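PDB 7JQD: peptide-43 from Lutzomyia longipalpis, which probably binds the PAC1 receptor, as a shortened relative of maxadilan, the vasodilator peptide of sand fly saliva. Local coordinates for residues A3-Q6 and F7-I11; S22-K25 and A26-Q30. All blocks are in the same frame, centred on the assembly; numbering follows the deposited sequence.

Contact 1: residues A3-Q6 and F7-I11; sequences ATCQ and FRKAI
C5 and K9 meet one turn apart at the start of helix 3-17, the first helix of a disulfide-bonded helical hairpin. K9 CE, the carbon next to the ammonium, lies 4.0 Å from C5 SG, and lower down K9 CG rests 3.4 Å from C5 O. With CG turned away from its own carbonyl carbon (chi1 -71°), the extended K9 chain leads outward from the helix, leaning back slightly so that CE comes beside C5 SG; a long, flexible lysine suits this outer side, where its methylenes pack and its ammonium stays at the surface. Beneath the side chains the backbone makes i to i+4 hydrogen bonds, from F7 N to A3 O, R8 N to T4 O and K9 N to C5 O. The bond from R8 N to T4 O, 3.1 Å long, is almost straight at 176°. F7 and I11 sit on the buried side, and I11 CG1 lies over one face of the F7 ring, toward its rim, 4.0 Å above the plane. The F7 ring also meets an aromatic side chain of another protein edge-to-face, so an aromatic residue serves both partners. C5 is tied back to C1 by a disulfide, and its amide N is bonded to D2 OD1, while Q6 NE2 reaches C1 O; together these hold the incoming chain against the first turn. R8 is fixed by D12 at NE and by an acidic side chain of the other protein at NH1. A10, small enough to face K31 of helix 21-37, closes the turn with its N 2.8 Å from Q6 O.

Contact 2: residues S22-K25 and A26-Q30; sequences SVFK and ACMKQ
The F24 ring carries M28 over one of its faces: M28 CG stands 3.4 Å above the plane, displaced toward the rim, in a CH-pi contact 3.8 Å from the ring centroid. CE2 is the ring atom nearest to it. M28 SD follows obliquely, 35° off the ring normal and 4.7 Å from the centroid, passing beside CZ. An aromatic side chain of another protein meets the same ring with the planes at about 55°, and C14, A15 and A18 of its own chain also touch F24. With CG anti to the backbone N (chi1 -177°), F24 sets that atom beside its carbonyl carbon and turns the ring toward the turn that holds M28, side by side with the methionine and pointing the same way. M28 instead bends at chi2 and chi3, which carries the thioether past the ring; an unbranched, flexible methionine chain suits this bend. Replacing F24 with an alanine would probably leave M28 CG and SD without the ring face they pack on and open a gap toward the aromatic side chain of the other protein. The M28 N to F24 O hydrogen bond, 2.8 Å, fixes the spacing of the pair. Beside it run the hydrogen bond from C27 N to V23 O and a weak one from A26 N to S22 O. C27, on the side of helix 21-37 that faces helix 3-17, is joined by its disulfide to C14. K29, which also packs on an aromatic side chain of the other protein, runs its methylenes past K25 O, with CG 3.4 Å from that oxygen. The pairing of F24 with M28 is a Met-aromatic contact between positions i and i+4, made here along one helix of a disulfide-linked two-helix hairpin.

In the fold
From the N terminus, contact 1 lies in the first turns of helix 3-17. The chain then turns through a short connection and comes back as helix 21-37, whose early turns hold contact 2. Each contact joins neighbouring turns of one helix, so neither closes a loop, and the two follow in series without nesting or crossing. The centres of contact 1 and contact 2 are about 14 Å apart. They meet in the interface between the helices: F7 CE1 lies 3.7 Å from M28 CE, while M28 SD packs on the backbone of A10 and I11. The C14-C27 disulfide fastens the two helices together, and W35 of helix 21-37 reaches A3 and Q6 at the other end of the hairpin.

Contact 1: residues A3-Q6 and F7-I11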
loop_
_atom_site.group_PDB
_atom_site.type_symbol
_atom_site.label_atom_id
_atom_site.label_comp_id
_atom_site.label_asym_id
_atom_site.label_seq_id
_atom_site.Cartn_x
_atom_site.Cartn_y
_atom_site.Cartn_z
ATOM N N ALA B 3 -2.982 2.189 -10.431
ATOM C CA ALA B 3 -1.814 1.442 -9.995
ATOM C C ALA B 3 -1.999 0.922 -8.579
ATOM O O ALA B 3 -1.716 -0.248 -8.279
ATOM C CB ALA B 3 -0.585 2.339 -10.088
ATOM N N THR B 4 -2.497 1.784 -7.695
ATOM C CA THR B 4 -2.640 1.393 -6.305
ATOM C C THR B 4 -3.747 0.378 -6.160
ATOM O O THR B 4 -3.599 -0.612 -5.434
ATOM C CB THR B 4 -2.909 2.614 -5.441
ATOM O OG1 THR B 4 -1.823 3.542 -5.598
ATOM C CG2 THR B 4 -3.000 2.194 -4.011
ATOM N N CYS B 5 -4.850 0.604 -6.879
ATOM C CA CYS B 5 -5.944 -0.361 -6.943
ATOM C C CYS B 5 -5.453 -1.741 -7.355
ATOM O O CYS B 5 -5.842 -2.745 -6.755
ATOM C CB CYS B 5 -7.007 0.146 -7.915
ATOM S SG CYS B 5 -8.426 -0.918 -8.120
ATOM N N GLN B 6 -4.589 -1.811 -8.374
ATOM C CA GLN B 6 -4.144 -3.101 -8.890
ATOM C C GLN B 6 -3.165 -3.777 -7.936
ATOM O O GLN B 6 -3.109 -5.014 -7.878
ATOM C CB GLN B 6 -3.522 -2.928 -10.284
ATOM C CG GLN B 6 -4.271 -1.962 -11.199
ATOM C CD GLN B 6 -3.744 -1.913 -12.641
ATOM O OE1 GLN B 6 -3.046 -2.820 -13.084
ATOM N NE2 GLN B 6 -4.044 -0.814 -13.354
ATOM N N PHE B 7 -2.402 -2.995 -7.171
ATOM C CA PHE B 7 -1.488 -3.589 -6.198
ATOM C C PHE B 7 -2.256 -4.238 -5.047
ATOM O O PHE B 7 -1.964 -5.372 -4.650
ATOM C CB PHE B 7 -0.531 -2.521 -5.688
ATOM C CG PHE B 7 0.474 -3.020 -4.713
ATOM C CD1 PHE B 7 1.605 -3.695 -5.148
ATOM C CD2 PHE B 7 0.310 -2.796 -3.361
ATOM C CE1 PHE B 7 2.552 -4.137 -4.241
ATOM C CE2 PHE B 7 1.247 -3.236 -2.454
ATOM C CZ PHE B 7 2.363 -3.907 -2.886
ATOM N N ARG B 8 -3.244 -3.539 -4.501
ATOM C CA ARG B 8 -4.100 -4.145 -3.489
ATOM C C ARG B 8 -4.743 -5.419 -4.011
ATOM O O ARG B 8 -4.753 -6.444 -3.319
ATOM C CB ARG B 8 -5.182 -3.167 -3.035
ATOM C CG ARG B 8 -6.306 -3.844 -2.283
ATOM C CD ARG B 8 -5.795 -4.463 -1.000
ATOM N NE ARG B 8 -6.884 -5.029 -0.205
ATOM C CZ ARG B 8 -7.652 -4.322 0.618
ATOM N NH1 ARG B 8 -8.616 -4.920 1.295
ATOM N NH2 ARG B 8 -7.468 -3.015 0.751
ATOM N N LYS B 9 -5.308 -5.371 -5.222
ATOM C CA LYS B 9 -5.915 -6.571 -5.784
ATOM C C LYS B 9 -4.870 -7.669 -5.946
ATOM O O LYS B 9 -5.096 -8.823 -5.562
ATOM C CB LYS B 9 -6.589 -6.252 -7.115
ATOM C CG LYS B 9 -7.857 -5.410 -7.019
ATOM C CD LYS B 9 -8.552 -5.337 -8.379
ATOM C CE LYS B 9 -9.920 -4.653 -8.306
ATOM N NZ LYS B 9 -10.721 -4.778 -9.573
ATOM N N ALA B 10 -3.694 -7.313 -6.477
ATOM C CA ALA B 10 -2.596 -8.273 -6.583
ATOM C C ALA B 10 -2.331 -8.951 -5.248
ATOM O O ALA B 10 -2.356 -10.182 -5.151
ATOM C CB ALA B 10 -1.334 -7.576 -7.082
ATOM N N ILE B 11 -2.086 -8.154 -4.199
ATOM C CA ILE B 11 -1.792 -8.714 -2.879
ATOM C C ILE B 11 -2.801 -9.798 -2.527
ATOM O O ILE B 11 -2.428 -10.922 -2.190
ATOM C CB ILE B 11 -1.776 -7.614 -1.800
ATOM C CG1 ILE B 11 -0.525 -6.749 -1.896
ATOM C CG2 ILE B 11 -1.834 -8.245 -0.402
ATOM C CD1 ILE B 11 -0.461 -5.659 -0.809
#

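Contact 2: residues S22-K25 and A26-Q30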
loop_
_atom_site.group_PDB
_atom_site.type_symbol
_atom_site.label_atom_id
_atom_site.label_comp_id
_atom_site.label_asym_id
_atom_site.label_seq_id
_atom_site.Cartn_x
_atom_site.Cartn_y
_atom_site.Cartn_z
ATOM N N SER B 22 7.691 -17.725 -1.233
ATOM C CA SER B 22 8.363 -17.601 -2.519
ATOM C C SER B 22 7.397 -17.834 -3.672
ATOM O O SER B 22 7.591 -17.283 -4.760
ATOM C CB SER B 22 9.549 -18.556 -2.579
ATOM O OG SER B 22 9.126 -19.867 -2.274
ATOM N N VAL B 23 6.337 -18.609 -3.451
ATOM C CA VAL B 23 5.225 -18.601 -4.400
ATOM C C VAL B 23 4.588 -17.219 -4.447
ATOM O O VAL B 23 4.265 -16.698 -5.525
ATOM C CB VAL B 23 4.192 -19.681 -4.024
ATOM C CG1 VAL B 23 3.096 -19.778 -5.081
ATOM C CG2 VAL B 23 4.881 -21.029 -3.807
ATOM N N PHE B 24 4.405 -16.597 -3.276
ATOM C CA PHE B 24 3.783 -15.279 -3.207
ATOM C C PHE B 24 4.531 -14.272 -4.069
ATOM O O PHE B 24 3.927 -13.568 -4.894
ATOM C CB PHE B 24 3.720 -14.794 -1.757
ATOM C CG PHE B 24 3.027 -13.476 -1.605
ATOM C CD1 PHE B 24 1.644 -13.406 -1.652
ATOM C CD2 PHE B 24 3.752 -12.300 -1.465
ATOM C CE1 PHE B 24 1.004 -12.209 -1.537
ATOM C CE2 PHE B 24 3.110 -11.079 -1.347
ATOM C CZ PHE B 24 1.741 -11.039 -1.379
ATOM N N LYS B 25 5.856 -14.190 -3.887
ATOM C CA LYS B 25 6.643 -13.229 -4.649
ATOM C C LYS B 25 6.480 -13.467 -6.143
ATOM O O LYS B 25 6.393 -12.510 -6.925
ATOM C CB LYS B 25 8.118 -13.307 -4.242
ATOM C CG LYS B 25 8.388 -12.896 -2.799
ATOM C CD LYS B 25 9.862 -13.075 -2.427
ATOM C CE LYS B 25 10.051 -13.272 -0.926
ATOM N NZ LYS B 25 10.772 -14.552 -0.620
ATOM N N ALA B 26 6.394 -14.739 -6.544
ATOM C CA ALA B 26 6.325 -15.070 -7.960
ATOM C C ALA B 26 5.017 -14.593 -8.557
ATOM O O ALA B 26 5.009 -13.877 -9.564
ATOM C CB ALA B 26 6.498 -16.572 -8.164
ATOM N N CYS B 27 3.895 -14.979 -7.946
ATOM C CA CYS B 27 2.601 -14.432 -8.347
ATOM C C CYS B 27 2.622 -12.907 -8.320
ATOM O O CYS B 27 2.098 -12.256 -9.230
ATOM C CB CYS B 27 1.507 -14.987 -7.438
ATOM S SG CYS B 27 -0.106 -14.232 -7.628
ATOM N N MET B 28 3.260 -12.315 -7.303
ATOM C CA MET B 28 3.365 -10.858 -7.241
ATOM C C MET B 28 4.234 -10.301 -8.371
ATOM O O MET B 28 3.897 -9.265 -8.964
ATOM C CB MET B 28 3.902 -10.423 -5.872
ATOM C CG MET B 28 2.859 -10.451 -4.755
ATOM S SD MET B 28 1.430 -9.373 -5.056
ATOM C CE MET B 28 2.144 -7.738 -4.755
ATOM N N LYS B 29 5.366 -10.949 -8.668
ATOM C CA LYS B 29 6.146 -10.557 -9.842
ATOM C C LYS B 29 5.290 -10.585 -11.093
ATOM O O LYS B 29 5.339 -9.659 -11.911
ATOM C CB LYS B 29 7.357 -11.470 -10.028
ATOM C CG LYS B 29 8.529 -11.088 -9.174
ATOM C CD LYS B 29 9.623 -12.132 -9.258
ATOM C CE LYS B 29 10.802 -11.731 -8.389
ATOM N NZ LYS B 29 11.700 -12.877 -8.072
ATOM N N GLN B 30 4.481 -11.633 -11.250
ATOM C CA GLN B 30 3.596 -11.712 -12.404
ATOM C C GLN B 30 2.582 -10.571 -12.408
ATOM O O GLN B 30 2.305 -9.995 -13.465
ATOM C CB GLN B 30 2.894 -13.071 -12.434
ATOM C CG GLN B 30 1.858 -13.210 -13.528
ATOM C CD GLN B 30 2.387 -12.918 -14.940
ATOM O OE1 GLN B 30 3.568 -13.121 -15.242
ATOM N NE2 GLN B 30 1.499 -12.451 -15.813
#